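Local coordinates for glutathione transferase (Lolium rigidum, PDB 6ZB6), which probably conjugates glutathione to herbicides and other electrophilic xenobiotics, as a phi class glutathione transferase linked to herbicide resistance, at residues Lys5-Ala10 against Ile55-Asp60; Ser12-Arg17 against Phe173-Tyr178. All blocks are in the same frame, centred on the assembly; numbering follows the deposited sequence.

Contact 1: residues Lys5-Ala10 against Ile55-Asp60; sequences KVFGPA and IPAFQD. With GTB (S-(p-nitrobenzyl)glutathione), chain G.
Lys5 pairs with Gln59, Val6 with Phe58 and Phe7 with Ala57 where strands 4-7 and 57-60 run antiparallel in the thioredoxin-like sheet. Four backbone hydrogen bonds join them. Lys5 N to Gln59 O spans 2.8 Å; Ala57 N to Phe7 O is longer, 3.3 Å. Among the apolar contacts, chi1 of -65° sets Phe7 CG beside its own backbone N and lays the ring along the partner strand, edge toward it, CE1 3.9 Å from Gln59 CB. Ala57, being small, lets that ring lie against its CB, 4.1 Å from Phe7 CD1. On the other face Val6 CG2 meets the edge of the Phe58 ring. Pro9 CD and Ile55 CD1 are tightly packed at 3.5 Å. As for polar groups, Gln59 NE2 bonds Gly61 O. The cis peptide before Pro56, a thioredoxin-fold hallmark that glutathione transferases keep, accompanies a backbone grip on the inhibitor: Ile55 N donates to its O2 (3.0 Å) and Ile55 O accepts from its N2 (2.7 Å). Strand 29-32 hydrogen-bonds the other edge of strand 4-7; helix 68-78 packs on Pro56 and Phe58, helix 13-24 on Val6, and helix 44-47 on Phe7 and Ala57.

Contact 2: residues Ser12-Arg17 against Phe173-Tyr178; sequences STNVAR and FPYTFY. With GTB (S-(p-nitrobenzyl)glutathione), chain G.
Thr13 sets its CB over one face of the Tyr175 ring, a CH-pi contact 3.8 Å from the centroid, while its CG2 reaches the edge of a second tyrosine, Tyr178. This is the domain interface of the glutathione transferase fold, where helix 13-24 of the thioredoxin-like N-terminal domain meets helix 173-179 of the all-helical C-terminal domain, the segment axes 8.7 Å apart at 131°. The branched threonine suits the junction: with OG1 held between the backbone N and the carbonyl carbon (chi1 44°), the hydroxyl faces the phenol end of Tyr175 and the methyl is left for Tyr178, whose CD2 is 3.5 Å from CG2. Tyr178 OH is bonded to Met11 O, which ties this ring to the loop before the helix.

Pro174 packs its compact ring where the helices come nearest, CB 3.3 Å from Thr13 O and CG against CA and CB of Arg17. That carbonyl is already engaged by Arg17 N within its own helix. Ala16, with only a methyl, allows the close approach.

The polar part centres on Asn14. Its ND2 donates to Tyr175 OH at 2.9 Å, a bent bond with the hydroxyl tilted out of the amide plane, and its OD1 accepts from Arg17 NH2 at 2.7 Å, nearly in line with the carbonyl bond. Together they would fix which end of the amide is oxygen and which nitrogen. Arg17 is further held by Asn171 and Ser68, so this buried guanidinium links both domains. Ser12, the N-cap of helix 13-24, probably corresponds to the catalytic serine of phi class enzymes; its OG lies 3.2 Å from the inhibitor's SG2.

How the contacts relate
Both contacts are buried, though contact 2 lies nearer the centre of the chain, while contact 1 has partly exposed residues such as Lys5 and Gln59. Contact 1 stays within the N-terminal domain and rests on regular backbone pairing; contact 2 joins the two domains through side chains, with no backbone hydrogen bond between its two segments. Strand 4-7 is followed, after a short loop, by helix 13-24, so the two are successive elements of one domain, and the contacts pack together: Pro9 O lies 3.3 Å from Val15 CB. Both border the inhibitor. Contact 1 binds its peptide backbone through main-chain atoms, whereas contact 2 brings the side chains of Ser12, Thr13 and Asn14 close to the sulfur.

Contact 1: residues Lys5-Ala10 against Ile55-Asp60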
loop_
_atom_site.group_PDB
_atom_site.type_symbol
_atom_site.label_atom_id
_atom_site.label_comp_id
_atom_site.label_asym_id
_atom_site.label_seq_id
_atom_site.Cartn_x
_atom_site.Cartn_y
_atom_site.Cartn_z
ATOM N N LYS A 5 -4.009 -17.875 -0.312
ATOM C CA LYS A 5 -4.147 -17.500 1.086
ATOM C C LYS A 5 -3.184 -16.376 1.408
ATOM O O LYS A 5 -1.996 -16.466 1.093
ATOM C CB LYS A 5 -3.863 -18.672 2.027
ATOM C CG LYS A 5 -4.774 -19.865 1.873
ATOM C CD LYS A 5 -4.414 -20.893 2.939
ATOM C CE LYS A 5 -5.330 -22.093 2.894
ATOM N NZ LYS A 5 -5.441 -22.732 4.234
ATOM N N VAL A 6 -3.688 -15.341 2.069
ATOM C CA VAL A 6 -2.865 -14.260 2.594
ATOM C C VAL A 6 -2.898 -14.349 4.110
ATOM O O VAL A 6 -3.979 -14.418 4.708
ATOM C CB VAL A 6 -3.369 -12.890 2.104
ATOM C CG1 VAL A 6 -2.433 -11.785 2.571
ATOM C CG2 VAL A 6 -3.473 -12.910 0.591
ATOM N N PHE A 7 -1.723 -14.330 4.729
ATOM C CA PHE A 7 -1.592 -14.464 6.177
ATOM C C PHE A 7 -1.340 -13.093 6.790
ATOM O O PHE A 7 -0.359 -12.426 6.445
ATOM C CB PHE A 7 -0.455 -15.423 6.532
ATOM C CG PHE A 7 -0.706 -16.833 6.087
ATOM C CD1 PHE A 7 -0.325 -17.247 4.819
ATOM C CD2 PHE A 7 -1.362 -17.733 6.921
ATOM C CE1 PHE A 7 -0.570 -18.543 4.384
ATOM C CE2 PHE A 7 -1.608 -19.041 6.500
ATOM C CZ PHE A 7 -1.215 -19.442 5.232
ATOM N N GLY A 8 -2.231 -12.678 7.693
ATOM C CA GLY A 8 -2.126 -11.387 8.323
ATOM C C GLY A 8 -3.466 -10.666 8.284
ATOM O O GLY A 8 -4.297 -10.901 7.400
ATOM N N PRO A 9 -3.693 -9.773 9.241
ATOM C CA PRO A 9 -4.954 -9.014 9.262
ATOM C C PRO A 9 -5.046 -8.025 8.110
ATOM O O PRO A 9 -4.054 -7.407 7.716
ATOM C CB PRO A 9 -4.911 -8.293 10.613
ATOM C CG PRO A 9 -3.466 -8.314 11.029
ATOM C CD PRO A 9 -2.883 -9.556 10.453
ATOM N N ALA A 10 -6.266 -7.851 7.589
ATOM C CA ALA A 10 -6.460 -6.944 6.460
ATOM C C ALA A 10 -6.081 -5.508 6.799
ATOM O O ALA A 10 -5.751 -4.740 5.890
ATOM C CB ALA A 10 -7.909 -6.992 5.966
ATOM N N ILE A 55 4.300 -9.987 8.455
ATOM C CA ILE A 55 3.155 -10.217 7.581
ATOM C C ILE A 55 3.218 -9.175 6.475
ATOM O O ILE A 55 3.735 -8.071 6.694
ATOM C CB ILE A 55 1.824 -10.154 8.352
ATOM C CG1 ILE A 55 1.695 -8.828 9.104
ATOM C CG2 ILE A 55 1.696 -11.331 9.303
ATOM C CD1 ILE A 55 0.278 -8.474 9.426
ATOM N N PRO A 56 2.696 -9.463 5.275
ATOM C CA PRO A 56 1.991 -10.694 4.914
ATOM C C PRO A 56 2.913 -11.874 4.661
ATOM O O PRO A 56 4.099 -11.678 4.387
ATOM C CB PRO A 56 1.300 -10.320 3.604
ATOM C CG PRO A 56 2.275 -9.379 2.960
ATOM C CD PRO A 56 2.778 -8.528 4.139
ATOM N N ALA A 57 2.363 -13.078 4.742
ATOM C CA ALA A 57 2.884 -14.203 3.966
ATOM C C ALA A 57 1.786 -14.637 3.003
ATOM O O ALA A 57 0.668 -14.136 3.050
ATOM C CB ALA A 57 3.334 -15.354 4.870
ATOM N N PHE A 58 2.086 -15.600 2.143
ATOM C CA PHE A 58 1.168 -15.902 1.058
ATOM C C PHE A 58 1.352 -17.353 0.654
ATOM O O PHE A 58 2.481 -17.842 0.609
ATOM C CB PHE A 58 1.432 -14.958 -0.123
ATOM C CG PHE A 58 0.688 -15.303 -1.382
ATOM C CD1 PHE A 58 1.248 -16.158 -2.333
ATOM C CD2 PHE A 58 -0.548 -14.742 -1.638
ATOM C CE1 PHE A 58 0.559 -16.469 -3.497
ATOM C CE2 PHE A 58 -1.237 -15.027 -2.811
ATOM C CZ PHE A 58 -0.685 -15.879 -3.742
ATOM N N GLN A 59 0.249 -18.036 0.349
ATOM C CA GLN A 59 0.333 -19.417 -0.118
ATOM C C GLN A 59 -0.564 -19.613 -1.334
ATOM O O GLN A 59 -1.732 -19.205 -1.336
ATOM C CB GLN A 59 -0.052 -20.406 0.984
ATOM C CG GLN A 59 0.204 -21.871 0.610
ATOM C CD GLN A 59 -0.340 -22.833 1.647
ATOM O OE1 GLN A 59 -0.784 -22.420 2.723
ATOM N NE2 GLN A 59 -0.303 -24.129 1.335
ATOM N N ASP A 60 0.002 -20.210 -2.372
ATOM C CA ASP A 60 -0.736 -20.669 -3.543
ATOM C C ASP A 60 -0.330 -22.127 -3.717
ATOM O O ASP A 60 0.723 -22.400 -4.293
ATOM C CB ASP A 60 -0.385 -19.841 -4.770
ATOM C CG ASP A 60 -1.154 -20.274 -6.004
ATOM O OD1 ASP A 60 -2.017 -21.165 -5.883
ATOM O OD2 ASP A 60 -0.906 -19.704 -7.087
HETATM N N1 GTB G . 8.778 -5.251 3.289
HETATM C CA1 GTB G . 7.759 -6.031 3.974
HETATM C C1 GTB G . 6.548 -6.209 3.046
HETATM O O11 GTB G . 6.191 -5.275 2.276
HETATM O O12 GTB G . 5.897 -7.288 3.038
HETATM C CB1 GTB G . 7.375 -5.273 5.250
HETATM C CG1 GTB G . 6.284 -6.065 5.970
HETATM C CD1 GTB G . 6.012 -5.503 7.355
HETATM O OE1 GTB G . 6.604 -4.556 7.774
HETATM N N2 GTB G . 5.003 -6.148 8.159
HETATM C CA2 GTB G . 4.757 -5.605 9.479
HETATM C C2 GTB G . 5.148 -6.657 10.506
HETATM O O2 GTB G . 4.864 -7.806 10.367
HETATM C CB2 GTB G . 3.275 -5.245 9.611
HETATM S SG2 GTB G . 2.902 -3.876 8.456
HETATM N N3 GTB G . 5.902 -6.249 11.665
HETATM C CA3 GTB G . 6.267 -7.250 12.647
HETATM C C3 GTB G . 7.781 -7.287 12.830
HETATM O O31 GTB G . 8.267 -7.784 13.884
HETATM O O32 GTB G . 8.546 -6.828 11.937
HETATM C "C'" GTB G . 3.784 -2.391 9.021
HETATM C "C1'" GTB G . 3.298 -2.047 10.427
HETATM C "C2'" GTB G . 4.177 -2.112 11.495
HETATM C "C3'" GTB G . 3.744 -1.802 12.776
HETATM C "C4'" GTB G . 2.427 -1.420 12.989
HETATM N N41 GTB G . 1.964 -1.096 14.336
HETATM O O41 GTB G . 2.864 -1.043 15.416
HETATM O O42 GTB G . 0.825 -0.884 14.516
HETATM C "C5'" GTB G . 1.546 -1.359 11.916
HETATM C "C6'" GTB G . 1.978 -1.670 10.634
HETATM O O HOH W 1 -2.221 -23.332 4.489
#

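Contact 2: residues Ser12-Arg17 against Phe173-Tyr178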
loop_
_atom_site.group_PDB
_atom_site.type_symbol
_atom_site.label_atom_id
_atom_site.label_comp_id
_atom_site.label_asym_id
_atom_site.label_seq_id
_atom_site.Cartn_x
_atom_site.Cartn_y
_atom_site.Cartn_z
ATOM N N SER A 12 -3.398 -4.426 8.327
ATOM C CA SER A 12 -1.974 -4.158 8.174
ATOM C C SER A 12 -1.700 -3.622 6.774
ATOM O O SER A 12 -2.181 -4.184 5.781
ATOM C CB SER A 12 -1.171 -5.437 8.430
ATOM O OG SER A 12 0.140 -5.337 7.918
ATOM N N THR A 13 -0.916 -2.540 6.692
ATOM C CA THR A 13 -0.686 -1.873 5.404
ATOM C C THR A 13 -0.217 -2.844 4.327
ATOM O O THR A 13 -0.738 -2.851 3.205
ATOM C CB THR A 13 0.351 -0.764 5.558
ATOM O OG1 THR A 13 1.431 -1.235 6.362
ATOM C CG2 THR A 13 -0.277 0.472 6.208
ATOM N N ASN A 14 0.785 -3.656 4.637
ATOM C CA ASN A 14 1.367 -4.466 3.575
ATOM C C ASN A 14 0.533 -5.702 3.270
ATOM O O ASN A 14 0.666 -6.267 2.177
ATOM C CB ASN A 14 2.818 -4.805 3.931
ATOM C CG ASN A 14 3.690 -3.561 3.990
ATOM O OD1 ASN A 14 3.861 -2.864 2.989
ATOM N ND2 ASN A 14 4.198 -3.244 5.175
ATOM N N VAL A 15 -0.351 -6.111 4.181
ATOM C CA VAL A 15 -1.382 -7.080 3.814
ATOM C C VAL A 15 -2.375 -6.449 2.848
ATOM O O VAL A 15 -2.692 -7.014 1.790
ATOM C CB VAL A 15 -2.091 -7.621 5.068
ATOM C CG1 VAL A 15 -3.305 -8.447 4.664
ATOM C CG2 VAL A 15 -1.127 -8.430 5.934
ATOM N N ALA A 16 -2.905 -5.272 3.221
ATOM C CA ALA A 16 -3.866 -4.565 2.388
ATOM C C ALA A 16 -3.328 -4.357 0.985
ATOM O O ALA A 16 -4.085 -4.428 0.012
ATOM C CB ALA A 16 -4.214 -3.208 3.013
ATOM N N ARG A 17 -2.016 -4.112 0.865
ATOM C CA ARG A 17 -1.412 -3.918 -0.451
ATOM C C ARG A 17 -1.733 -5.091 -1.375
ATOM O O ARG A 17 -2.188 -4.902 -2.510
ATOM C CB ARG A 17 0.104 -3.722 -0.304
ATOM C CG ARG A 17 0.835 -3.513 -1.629
ATOM C CD ARG A 17 2.345 -3.753 -1.525
ATOM N NE ARG A 17 2.947 -3.078 -0.374
ATOM C CZ ARG A 17 3.141 -1.761 -0.298
ATOM N NH1 ARG A 17 2.808 -0.975 -1.318
ATOM N NH2 ARG A 17 3.676 -1.223 0.794
ATOM N N PHE A 173 -1.420 3.347 -2.048
ATOM C CA PHE A 173 -2.674 3.401 -1.295
ATOM C C PHE A 173 -2.534 3.084 0.194
ATOM O O PHE A 173 -2.999 3.884 1.023
ATOM C CB PHE A 173 -3.719 2.493 -1.941
ATOM C CG PHE A 173 -4.822 2.133 -1.004
ATOM C CD1 PHE A 173 -5.799 3.072 -0.680
ATOM C CD2 PHE A 173 -4.856 0.888 -0.402
ATOM C CE1 PHE A 173 -6.803 2.761 0.204
ATOM C CE2 PHE A 173 -5.849 0.563 0.481
ATOM C CZ PHE A 173 -6.838 1.508 0.794
ATOM N N PRO A 174 -1.988 1.934 0.605
ATOM C CA PRO A 174 -2.173 1.515 2.011
ATOM C C PRO A 174 -1.610 2.466 3.048
ATOM O O PRO A 174 -2.294 2.743 4.045
ATOM C CB PRO A 174 -1.459 0.153 2.073
ATOM C CG PRO A 174 -1.421 -0.319 0.661
ATOM C CD PRO A 174 -1.270 0.910 -0.180
ATOM N N TYR A 175 -0.395 2.984 2.860
ATOM C CA TYR A 175 0.110 3.913 3.868
ATOM C C TYR A 175 -0.545 5.283 3.747
ATOM O O TYR A 175 -0.798 5.934 4.762
ATOM C CB TYR A 175 1.627 4.057 3.780
ATOM C CG TYR A 175 2.400 2.875 4.336
ATOM C CD1 TYR A 175 2.616 1.756 3.565
ATOM C CD2 TYR A 175 2.922 2.894 5.630
ATOM C CE1 TYR A 175 3.318 0.670 4.050
ATOM C CE2 TYR A 175 3.642 1.811 6.134
ATOM C CZ TYR A 175 3.834 0.696 5.333
ATOM O OH TYR A 175 4.551 -0.399 5.783
ATOM N N THR A 176 -0.797 5.756 2.520
ATOM C CA THR A 176 -1.419 7.076 2.370
ATOM C C THR A 176 -2.834 7.070 2.928
ATOM O O THR A 176 -3.284 8.064 3.512
ATOM C CB THR A 176 -1.421 7.505 0.901
ATOM O OG1 THR A 176 -0.081 7.489 0.411
ATOM C CG2 THR A 176 -1.984 8.951 0.723
ATOM N N PHE A 177 -3.546 5.956 2.755
ATOM C CA PHE A 177 -4.855 5.798 3.375
ATOM C C PHE A 177 -4.813 6.132 4.864
ATOM O O PHE A 177 -5.647 6.897 5.367
ATOM C CB PHE A 177 -5.370 4.376 3.169
ATOM C CG PHE A 177 -6.695 4.131 3.824
ATOM C CD1 PHE A 177 -7.841 4.722 3.324
ATOM C CD2 PHE A 177 -6.787 3.349 4.962
ATOM C CE1 PHE A 177 -9.069 4.519 3.936
ATOM C CE2 PHE A 177 -8.010 3.140 5.573
ATOM C CZ PHE A 177 -9.150 3.723 5.055
ATOM N N TYR A 178 -3.839 5.572 5.584
ATOM C CA TYR A 178 -3.732 5.815 7.021
ATOM C C TYR A 178 -3.236 7.222 7.321
ATOM O O TYR A 178 -3.653 7.823 8.325
ATOM C CB TYR A 178 -2.820 4.772 7.671
ATOM C CG TYR A 178 -3.514 3.446 7.915
ATOM C CD1 TYR A 178 -4.768 3.400 8.511
ATOM C CD2 TYR A 178 -2.917 2.241 7.551
ATOM C CE1 TYR A 178 -5.419 2.200 8.734
ATOM C CE2 TYR A 178 -3.560 1.026 7.772
ATOM C CZ TYR A 178 -4.814 1.010 8.368
ATOM O OH TYR A 178 -5.477 -0.192 8.594
HETATM N N1 GTB G . 8.778 -5.251 3.289
HETATM C CA1 GTB G . 7.759 -6.031 3.974
HETATM C C1 GTB G . 6.548 -6.209 3.046
HETATM O O11 GTB G . 6.191 -5.275 2.276
HETATM O O12 GTB G . 5.897 -7.288 3.038
HETATM C CB1 GTB G . 7.375 -5.273 5.250
HETATM C CG1 GTB G . 6.284 -6.065 5.970
HETATM C CD1 GTB G . 6.012 -5.503 7.355
HETATM O OE1 GTB G . 6.604 -4.556 7.774
HETATM N N2 GTB G . 5.003 -6.148 8.159
HETATM C CA2 GTB G . 4.757 -5.605 9.479
HETATM C C2 GTB G . 5.148 -6.657 10.506
HETATM O O2 GTB G . 4.864 -7.806 10.367
HETATM C CB2 GTB G . 3.275 -5.245 9.611
HETATM S SG2 GTB G . 2.902 -3.876 8.456
HETATM N N3 GTB G . 5.902 -6.249 11.665
HETATM C CA3 GTB G . 6.267 -7.250 12.647
HETATM C C3 GTB G . 7.781 -7.287 12.830
HETATM O O31 GTB G . 8.267 -7.784 13.884
HETATM O O32 GTB G . 8.546 -6.828 11.937
HETATM C "C'" GTB G . 3.784 -2.391 9.021
HETATM C "C1'" GTB G . 3.298 -2.047 10.427
HETATM C "C2'" GTB G . 4.177 -2.112 11.495
HETATM C "C3'" GTB G . 3.744 -1.802 12.776
HETATM C "C4'" GTB G . 2.427 -1.420 12.989
HETATM N N41 GTB G . 1.964 -1.096 14.336
HETATM O O41 GTB G . 2.864 -1.043 15.416
HETATM O O42 GTB G . 0.825 -0.884 14.516
HETATM C "C5'" GTB G . 1.546 -1.359 11.916
HETATM C "C6'" GTB G . 1.978 -1.670 10.634
#